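Local atomic coordinates of endoglucanase E (Clostridium thermocellum, PDB entry 2WAO), a protein that probably removes acetyl groups from plant cell-wall polysaccharides and binds cellulose chains in the same active-site cleft, as the esterase domain of a bifunctional cellulase. Residues N33-F38 and A116-L121; A57-N62 and H87-W92; H255-V260 and K328-W333. All blocks are in the same frame, centred on the assembly; numbering follows the deposited sequence.

Contact 1: N33-F38 and A116-L121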
loop_
_atom_site.group_PDB
_atom_site.type_symbol
_atom_site.label_atom_id
_atom_site.label_comp_id
_atom_site.label_asym_id
_atom_site.label_seq_id
_atom_site.Cartn_x
_atom_site.Cartn_y
_atom_site.Cartn_z
ATOM N N ASN A 33 -5.301 8.179 -1.275
ATOM C CA ASN A 33 -6.714 8.489 -1.103
ATOM C C ASN A 33 -6.956 9.930 -0.717
ATOM O O ASN A 33 -6.062 10.581 -0.162
ATOM C CB ASN A 33 -7.433 7.518 -0.133
ATOM C CG ASN A 33 -6.919 7.611 1.270
ATOM O OD1 ASN A 33 -7.467 8.364 2.105
ATOM N ND2 ASN A 33 -5.854 6.853 1.556
ATOM N N VAL A 34 -8.127 10.420 -1.121
ATOM C CA VAL A 34 -8.527 11.804 -0.901
ATOM C C VAL A 34 -9.672 11.708 0.103
ATOM O O VAL A 34 -10.583 10.880 -0.035
ATOM C CB VAL A 34 -9.028 12.454 -2.233
ATOM C CG1 VAL A 34 -9.447 13.876 -1.989
ATOM C CG2 VAL A 34 -7.903 12.406 -3.319
ATOM N N GLU A 35 -9.654 12.531 1.135
ATOM C CA GLU A 35 -10.682 12.421 2.144
ATOM C C GLU A 35 -11.253 13.824 2.468
ATOM O O GLU A 35 -10.511 14.797 2.592
ATOM C CB GLU A 35 -10.089 11.720 3.363
ATOM C CG GLU A 35 -10.954 11.705 4.568
ATOM C CD GLU A 35 -10.249 11.089 5.785
ATOM O OE1 GLU A 35 -8.986 10.984 5.775
ATOM O OE2 GLU A 35 -10.962 10.764 6.769
ATOM N N LEU A 36 -12.568 13.912 2.545
ATOM C CA LEU A 36 -13.214 15.226 2.745
ATOM C C LEU A 36 -14.593 15.064 3.370
ATOM O O LEU A 36 -15.153 13.984 3.350
ATOM C CB LEU A 36 -13.279 15.986 1.402
ATOM C CG LEU A 36 -14.082 15.323 0.252
ATOM C CD1 LEU A 36 -15.604 15.466 0.488
ATOM C CD2 LEU A 36 -13.697 15.949 -1.074
ATOM N N ASN A 37 -15.115 16.153 3.924
ATOM C CA ASN A 37 -16.501 16.255 4.336
ATOM C C ASN A 37 -17.259 17.193 3.402
ATOM O O ASN A 37 -16.714 18.201 2.972
ATOM C CB ASN A 37 -16.585 16.812 5.765
ATOM C CG ASN A 37 -16.012 15.847 6.811
ATOM O OD1 ASN A 37 -16.429 14.687 6.911
ATOM N ND2 ASN A 37 -15.062 16.331 7.583
ATOM N N PHE A 38 -18.483 16.831 3.038
ATOM C CA PHE A 38 -19.296 17.725 2.220
ATOM C C PHE A 38 -20.711 17.782 2.763
ATOM O O PHE A 38 -21.180 16.853 3.455
ATOM C CB PHE A 38 -19.284 17.351 0.729
ATOM C CG PHE A 38 -20.002 16.075 0.410
ATOM C CD1 PHE A 38 -21.324 16.097 -0.076
ATOM C CD2 PHE A 38 -19.356 14.851 0.560
ATOM C CE1 PHE A 38 -22.027 14.897 -0.375
ATOM C CE2 PHE A 38 -20.040 13.644 0.240
ATOM C CZ PHE A 38 -21.403 13.683 -0.233
ATOM N N ALA A 116 -15.359 21.743 6.392
ATOM C CA ALA A 116 -14.055 21.486 7.046
ATOM C C ALA A 116 -13.615 20.012 6.938
ATOM O O ALA A 116 -14.412 19.106 7.224
ATOM C CB ALA A 116 -14.119 21.903 8.530
ATOM N N ALA A 117 -12.345 19.773 6.587
ATOM C CA ALA A 117 -11.824 18.386 6.476
ATOM C C ALA A 117 -11.676 17.716 7.866
ATOM O O ALA A 117 -11.607 18.428 8.873
ATOM C CB ALA A 117 -10.503 18.369 5.712
ATOM N N PRO A 118 -11.611 16.357 7.921
ATOM C CA PRO A 118 -11.325 15.673 9.186
ATOM C C PRO A 118 -9.925 16.041 9.647
ATOM O O PRO A 118 -9.104 16.465 8.832
ATOM C CB PRO A 118 -11.375 14.183 8.822
ATOM C CG PRO A 118 -12.089 14.110 7.467
ATOM C CD PRO A 118 -11.750 15.402 6.796
ATOM N N LYS A 119 -9.685 15.924 10.953
ATOM C CA LYS A 119 -8.344 16.057 11.519
ATOM C C LYS A 119 -7.496 14.895 10.976
ATOM O O LYS A 119 -7.950 13.768 10.995
ATOM C CB LYS A 119 -8.459 16.001 13.056
ATOM C CG LYS A 119 -7.140 16.007 13.856
ATOM C CD LYS A 119 -7.381 15.721 15.397
ATOM C CE LYS A 119 -6.397 14.668 15.976
ATOM N NZ LYS A 119 -6.471 13.332 15.238
ATOM N N PRO A 120 -6.272 15.169 10.486
ATOM C CA PRO A 120 -5.357 14.114 10.031
ATOM C C PRO A 120 -5.025 13.182 11.205
ATOM O O PRO A 120 -4.991 13.626 12.359
ATOM C CB PRO A 120 -4.104 14.869 9.600
ATOM C CG PRO A 120 -4.490 16.297 9.546
ATOM C CD PRO A 120 -5.667 16.509 10.411
ATOM N N LEU A 121 -4.872 11.890 10.923
ATOM C CA LEU A 121 -4.590 10.912 11.971
ATOM C C LEU A 121 -3.171 11.118 12.499
ATOM O O LEU A 121 -2.241 11.338 11.723
ATOM C CB LEU A 121 -4.756 9.488 11.439
ATOM C CG LEU A 121 -6.163 9.136 10.959
ATOM C CD1 LEU A 121 -6.232 7.719 10.368
ATOM C CD2 LEU A 121 -7.084 9.257 12.142
#

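Contact 2: A57-N62 and H87-W92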
loop_
_atom_site.group_PDB
_atom_site.type_symbol
_atom_site.label_atom_id
_atom_site.label_comp_id
_atom_site.label_asym_id
_atom_site.label_seq_id
_atom_site.Cartn_x
_atom_site.Cartn_y
_atom_site.Cartn_z
ATOM N N ALA A 57 -15.272 4.822 -3.792
ATOM C CA ALA A 57 -15.739 5.854 -2.849
ATOM C C ALA A 57 -16.309 5.159 -1.614
ATOM O O ALA A 57 -17.030 4.170 -1.720
ATOM C CB ALA A 57 -16.818 6.719 -3.520
ATOM N N ILE A 58 -15.954 5.643 -0.432
ATOM C CA ILE A 58 -16.495 5.124 0.812
ATOM C C ILE A 58 -17.196 6.296 1.465
ATOM O O ILE A 58 -16.543 7.281 1.827
ATOM C CB ILE A 58 -15.403 4.543 1.759
ATOM C CG1 ILE A 58 -14.589 3.439 1.058
ATOM C CG2 ILE A 58 -16.078 3.927 3.007
ATOM C CD1 ILE A 58 -13.335 3.916 0.352
ATOM N N VAL A 59 -18.517 6.210 1.589
ATOM C CA VAL A 59 -19.307 7.390 1.944
ATOM C C VAL A 59 -20.005 7.098 3.239
ATOM O O VAL A 59 -20.762 6.123 3.323
ATOM C CB VAL A 59 -20.320 7.776 0.843
ATOM C CG1 VAL A 59 -21.110 9.022 1.311
ATOM C CG2 VAL A 59 -19.587 8.110 -0.426
ATOM N N ASP A 60 -19.692 7.881 4.269
ATOM C CA ASP A 60 -20.190 7.625 5.639
ATOM C C ASP A 60 -19.925 6.165 6.046
ATOM O O ASP A 60 -20.797 5.487 6.617
ATOM C CB ASP A 60 -21.696 7.939 5.740
ATOM C CG ASP A 60 -22.024 9.370 5.344
ATOM O OD1 ASP A 60 -21.216 10.265 5.707
ATOM O OD2 ASP A 60 -23.060 9.571 4.656
ATOM N N GLY A 61 -18.728 5.682 5.715
ATOM C CA GLY A 61 -18.303 4.337 6.109
ATOM C C GLY A 61 -18.798 3.190 5.232
ATOM O O GLY A 61 -18.476 2.030 5.501
ATOM N N ASN A 62 -19.556 3.491 4.189
ATOM C CA ASN A 62 -20.056 2.453 3.277
ATOM C C ASN A 62 -19.332 2.478 1.925
ATOM O O ASN A 62 -19.400 3.484 1.219
ATOM C CB ASN A 62 -21.547 2.656 3.021
ATOM C CG ASN A 62 -22.357 2.690 4.311
ATOM O OD1 ASN A 62 -23.171 3.602 4.517
ATOM N ND2 ASN A 62 -22.141 1.699 5.176
ATOM N N HIS A 87 -21.748 14.780 5.015
ATOM C CA HIS A 87 -21.317 13.393 4.698
ATOM C C HIS A 87 -19.793 13.312 4.683
ATOM O O HIS A 87 -19.130 14.287 4.348
ATOM C CB HIS A 87 -21.867 12.982 3.331
ATOM C CG HIS A 87 -23.359 13.015 3.260
ATOM N ND1 HIS A 87 -24.144 12.083 3.897
ATOM C CD2 HIS A 87 -24.212 13.895 2.679
ATOM C CE1 HIS A 87 -25.424 12.374 3.701
ATOM N NE2 HIS A 87 -25.491 13.472 2.971
ATOM N N HIS A 88 -19.257 12.139 5.029
ATOM C CA HIS A 88 -17.812 11.899 4.977
ATOM C C HIS A 88 -17.488 11.050 3.737
ATOM O O HIS A 88 -18.130 10.025 3.520
ATOM C CB HIS A 88 -17.380 11.186 6.247
ATOM C CG HIS A 88 -15.933 10.832 6.278
ATOM N ND1 HIS A 88 -15.490 9.525 6.224
ATOM C CD2 HIS A 88 -14.825 11.606 6.349
ATOM C CE1 HIS A 88 -14.169 9.513 6.280
ATOM N NE2 HIS A 88 -13.742 10.761 6.350
ATOM N N LEU A 89 -16.489 11.465 2.960
ATOM C CA LEU A 89 -16.105 10.778 1.726
ATOM C C LEU A 89 -14.631 10.414 1.737
ATOM O O LEU A 89 -13.795 11.249 2.053
ATOM C CB LEU A 89 -16.367 11.661 0.525
ATOM C CG LEU A 89 -15.802 11.294 -0.842
ATOM C CD1 LEU A 89 -16.451 9.971 -1.328
ATOM C CD2 LEU A 89 -16.042 12.458 -1.865
ATOM N N VAL A 90 -14.330 9.160 1.399
ATOM C CA VAL A 90 -12.948 8.784 1.097
ATOM C C VAL A 90 -12.954 8.293 -0.363
ATOM O O VAL A 90 -13.822 7.477 -0.736
ATOM C CB VAL A 90 -12.448 7.662 2.015
ATOM C CG1 VAL A 90 -11.098 7.143 1.524
ATOM C CG2 VAL A 90 -12.390 8.124 3.464
ATOM N N LEU A 91 -12.052 8.828 -1.187
ATOM C CA LEU A 91 -11.894 8.327 -2.574
ATOM C C LEU A 91 -10.553 7.575 -2.662
ATOM O O LEU A 91 -9.488 8.179 -2.491
ATOM C CB LEU A 91 -11.981 9.496 -3.578
ATOM C CG LEU A 91 -11.769 9.158 -5.046
ATOM C CD1 LEU A 91 -12.782 8.091 -5.536
ATOM C CD2 LEU A 91 -11.837 10.429 -5.936
ATOM N N TRP A 92 -10.596 6.267 -2.937
ATOM C CA TRP A 92 -9.437 5.381 -2.742
ATOM C C TRP A 92 -8.927 4.827 -4.073
ATOM O O TRP A 92 -9.716 4.310 -4.897
ATOM C CB TRP A 92 -9.856 4.227 -1.821
ATOM C CG TRP A 92 -8.769 3.239 -1.437
ATOM C CD1 TRP A 92 -8.261 2.205 -2.202
ATOM C CD2 TRP A 92 -8.035 3.227 -0.205
ATOM N NE1 TRP A 92 -7.260 1.569 -1.510
ATOM C CE2 TRP A 92 -7.121 2.157 -0.275
ATOM C CE3 TRP A 92 -8.087 4.008 0.971
ATOM C CZ2 TRP A 92 -6.254 1.832 0.789
ATOM C CZ3 TRP A 92 -7.199 3.689 2.027
ATOM C CH2 TRP A 92 -6.329 2.582 1.931
HETATM O O HOH W 1 -16.468 7.229 4.585
#

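Contact 3: H255-V260 and K328-W333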
loop_
_atom_site.group_PDB
_atom_site.type_symbol
_atom_site.label_atom_id
_atom_site.label_comp_id
_atom_site.label_asym_id
_atom_site.label_seq_id
_atom_site.Cartn_x
_atom_site.Cartn_y
_atom_site.Cartn_z
ATOM N N HIS A 255 9.518 2.446 14.474
ATOM C CA HIS A 255 9.579 0.999 14.752
ATOM C C HIS A 255 9.485 0.278 13.409
ATOM O O HIS A 255 8.517 0.505 12.652
ATOM C CB HIS A 255 8.414 0.587 15.635
ATOM C CG HIS A 255 8.434 1.215 17.002
ATOM N ND1 HIS A 255 8.850 0.523 18.115
ATOM C CD2 HIS A 255 8.112 2.462 17.428
ATOM C CE1 HIS A 255 8.766 1.306 19.180
ATOM N NE2 HIS A 255 8.319 2.493 18.792
ATOM N N ILE A 256 10.462 -0.584 13.109
ATOM C CA ILE A 256 10.516 -1.204 11.751
ATOM C C ILE A 256 10.175 -2.701 11.871
ATOM O O ILE A 256 10.862 -3.443 12.610
ATOM C CB ILE A 256 11.909 -1.019 11.073
ATOM C CG1 ILE A 256 12.229 0.494 10.939
ATOM C CG2 ILE A 256 11.968 -1.745 9.667
ATOM C CD1 ILE A 256 13.693 0.784 10.449
ATOM N N PHE A 257 9.150 -3.142 11.138
ATOM C CA PHE A 257 8.694 -4.565 11.180
ATOM C C PHE A 257 9.055 -5.236 9.877
ATOM O O PHE A 257 8.578 -4.805 8.809
ATOM C CB PHE A 257 7.175 -4.608 11.430
ATOM C CG PHE A 257 6.807 -4.174 12.804
ATOM C CD1 PHE A 257 6.634 -5.130 13.824
ATOM C CD2 PHE A 257 6.606 -2.814 13.090
ATOM C CE1 PHE A 257 6.290 -4.730 15.115
ATOM C CE2 PHE A 257 6.275 -2.411 14.382
ATOM C CZ PHE A 257 6.113 -3.353 15.387
ATOM N N CYS A 258 9.941 -6.228 9.959
ATOM C CA CYS A 258 10.433 -6.975 8.772
ATOM C C CYS A 258 9.676 -8.297 8.636
ATOM O O CYS A 258 9.703 -9.135 9.568
ATOM C CB CYS A 258 11.931 -7.255 8.923
ATOM S SG CYS A 258 12.888 -5.743 9.016
ATOM N N CYS A 259 8.979 -8.496 7.522
ATOM C CA CYS A 259 7.938 -9.559 7.486
ATOM C C CYS A 259 8.206 -10.566 6.395
ATOM O O CYS A 259 8.652 -10.193 5.312
ATOM C CB CYS A 259 6.538 -8.961 7.245
ATOM S SG CYS A 259 6.043 -7.690 8.405
ATOM N N VAL A 260 7.946 -11.841 6.683
ATOM C CA VAL A 260 8.065 -12.884 5.669
ATOM C C VAL A 260 6.715 -13.627 5.579
ATOM O O VAL A 260 6.150 -13.975 6.588
ATOM C CB VAL A 260 9.224 -13.858 6.057
ATOM C CG1 VAL A 260 9.234 -15.043 5.164
ATOM C CG2 VAL A 260 10.593 -13.120 5.930
ATOM N N LYS A 328 0.428 -3.266 17.999
ATOM C CA LYS A 328 -0.195 -2.869 19.282
ATOM C C LYS A 328 0.750 -3.148 20.454
ATOM O O LYS A 328 0.917 -2.295 21.319
ATOM C CB LYS A 328 -1.516 -3.625 19.534
ATOM C CG LYS A 328 -2.691 -3.012 18.839
ATOM C CD LYS A 328 -3.981 -3.768 19.214
ATOM C CE LYS A 328 -5.183 -3.009 18.657
ATOM N NZ LYS A 328 -6.419 -3.884 18.630
ATOM N N ASN A 329 1.340 -4.346 20.461
ATOM C CA ASN A 329 2.323 -4.789 21.445
ATOM C C ASN A 329 3.521 -3.852 21.592
ATOM O O ASN A 329 3.847 -3.423 22.733
ATOM C CB ASN A 329 2.841 -6.181 21.095
ATOM C CG ASN A 329 3.835 -6.742 22.142
ATOM O OD1 ASN A 329 4.988 -7.070 21.824
ATOM N ND2 ASN A 329 3.372 -6.896 23.363
ATOM N N LYS A 330 4.193 -3.558 20.472
ATOM C CA LYS A 330 5.393 -2.714 20.507
ATOM C C LYS A 330 5.120 -1.240 20.720
ATOM O O LYS A 330 5.951 -0.547 21.318
ATOM C CB LYS A 330 6.252 -2.861 19.243
ATOM C CG LYS A 330 6.650 -4.290 18.944
ATOM C CD LYS A 330 7.574 -4.868 19.973
ATOM C CE LYS A 330 7.905 -6.301 19.543
ATOM N NZ LYS A 330 8.607 -7.026 20.627
ATOM N N LEU A 331 4.024 -0.739 20.159
ATOM C CA LEU A 331 3.750 0.690 20.173
ATOM C C LEU A 331 2.878 1.096 21.381
ATOM O O LEU A 331 2.828 2.255 21.721
ATOM C CB LEU A 331 3.096 1.131 18.840
ATOM C CG LEU A 331 4.362 1.427 18.008
ATOM C CD1 LEU A 331 4.893 0.319 17.133
ATOM C CD2 LEU A 331 4.527 2.824 17.460
ATOM N N GLY A 332 2.173 0.144 21.978
ATOM C CA GLY A 332 1.080 0.468 22.903
ATOM C C GLY A 332 -0.077 1.205 22.228
ATOM O O GLY A 332 -0.662 2.111 22.820
ATOM N N TRP A 333 -0.368 0.850 20.969
ATOM C CA TRP A 333 -1.432 1.471 20.184
ATOM C C TRP A 333 -2.764 0.728 20.362
ATOM O O TRP A 333 -3.344 0.179 19.421
ATOM C CB TRP A 333 -1.044 1.468 18.724
ATOM C CG TRP A 333 -0.196 2.634 18.306
ATOM C CD1 TRP A 333 0.361 3.584 19.109
ATOM C CD2 TRP A 333 0.214 2.916 16.977
ATOM N NE1 TRP A 333 1.096 4.487 18.333
ATOM C CE2 TRP A 333 1.008 4.083 17.019
ATOM C CE3 TRP A 333 -0.054 2.308 15.727
ATOM C CZ2 TRP A 333 1.571 4.647 15.859
ATOM C CZ3 TRP A 333 0.506 2.864 14.577
ATOM C CH2 TRP A 333 1.320 4.023 14.651
#

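Contact 1: N33-F38 and A116-L121
Asn37 and Pro118 meet where the irregular run 116-121 passes strand 33-38 without pairing to it as a strand, the nearest CA atoms being those of Leu36 and Ala117, 5.1 Å apart. Asn37 makes the polar link: its ND2 donates to Ala116 O at 2.9 Å. The bond is nearly straight, 173° at the hydrogen, and lies in both the side-chain amide plane and the carbonyl plane. A chi1 of -67° turns the amide to the loop, where ND2 also rests 3.5 Å from CD of Pro118. Two residues back on the strand, Glu35 reaches the same proline with an extended chain, and its OE2 comes within 3.6 Å of Pro118 CG. That touch is van der Waals; the carboxylate finds its polar partners elsewhere, OE2 at NE2 of His88 and OE1 at ND2 of Asn14. Leu12 of strand 12-14 touches Pro118 as well. This is a surface contact on the beta domain, in the loop between strands 113-114 and 123-129, the latter in the parallel sheet. Its chemistry implies that the Asn37 amide adds one directed bond to Ala116, next to the backbone bond of Asn37 with Leu115, while Pro118 meets the strand through van der Waals contact.

Contact 2: A57-N62 and H87-W92
Asp60 grips strand 87-92 with both carboxylate oxygens and its own backbone. OD2 accepts from ND1 of His87 at 2.8 Å through its syn lone pair, with the carboxylate and ring planes turned 40° apart. OD1 takes the backbone N of His88 at 2.8 Å, also on the syn side but 29° out of the carboxylate plane. Asp60 N in turn donates to His88 O at 2.8 Å. A chi1 of -57° keeps CG beside the backbone N of Asp60, bringing the carboxylate across to His87 and His88.

Next comes the antiparallel ladder, in which Ile58 and Val90 form a hydrogen-bonded pair, joined N to O in both directions. Their side chains lie side by side, and CD1 of Ile58 touches Val90 CG1 at 4.1 Å and spans to the CB of Trp92. On the other face CD1 of Leu89 fits against both CG2 of Val59, at 3.8 Å, and CB of Ala57.

A type I' turn, Val59 to Asn62, positions Asp60 at the end of the ladder. One water ties the turn to strand 87-92: it donates to Ile58 O, accepts from Gly61 N, and is hydrogen-bonded to ND1 of His88 at 3.0 Å. That ring is held at its far nitrogen by Glu35, whereas NE2 of His87 reaches Ala83 O.

Strand 85-93 runs between 52-59 and 33-40 in the antiparallel sheet. The face carrying Val59, Leu89 and Leu91 packs on Val79, Leu78, Phe104 and Phe107 of the second sheet, a beta sandwich. The Ile58 face meets Tyr155, and Trp92 bonds through NE1 to Ser154.

Contact 3: H255-V260 and K328-W333
Leu331, on the last turn of helix 313-331, sets a methyl over one face of the His255 imidazole. Its CD1 stands 4.0 Å from the ring centroid and 23° off the normal, a CH-pi contact shifted toward the rim of the ring. The other methyl, CD2, comes down to CD2 of His255 at 3.6 Å, so both branches of the leucine grip the ring. Phe257, two residues along the strand, turns its rim to the helix instead. CZ meets CG of Lys330 at 3.7 Å, and CE2 lies 4.1 Å from Leu331 CD1, both near the plane of the phenyl ring. In Lys330 the bend at chi2 (-66°) turns the amine away, while CB and CG rest against the phenylalanine. Leu331 also lays CD2 over a face of the Trp333 indole, 3.6 Å above its plane, just past the end of the helix.

His255 ND1 is bonded to the hydroxyl of Tyr292, whose ring meets Phe257 too. Strand 255-260 lies between 216-220 and 291-295 in the parallel sheet of the SGNH-type alpha/beta domain. The helix end covers one side of it, where Leu331 reaches Val216 as well; Ile256 and Cys258 face the other way, Ile256 onto helix 233-250 and Cys258 onto both that helix and 266-285.

How the contacts relate
Contacts 1 and 2 belong to the beta-rich N-terminal part and share a sheet: strands 33-40 and 85-93 are neighbours, joined by probable backbone bonds such as Phe38 O to His87 N and Val34 O to Leu91 N. Contact 1 lies at the surface, where a loop rests against the strand, joined to it by one side-chain amide bond; contact 2 is partly buried, with apolar side chains on both faces of the ladder and a carboxylate, two histidines and a water at the turn. Contact 3, also partly buried, stands apart in the esterase domain, its centre about 27 Å from that of contact 1. There a helix end meets a parallel strand mainly through aliphatic groups against rings, with no polar bond between the two segments.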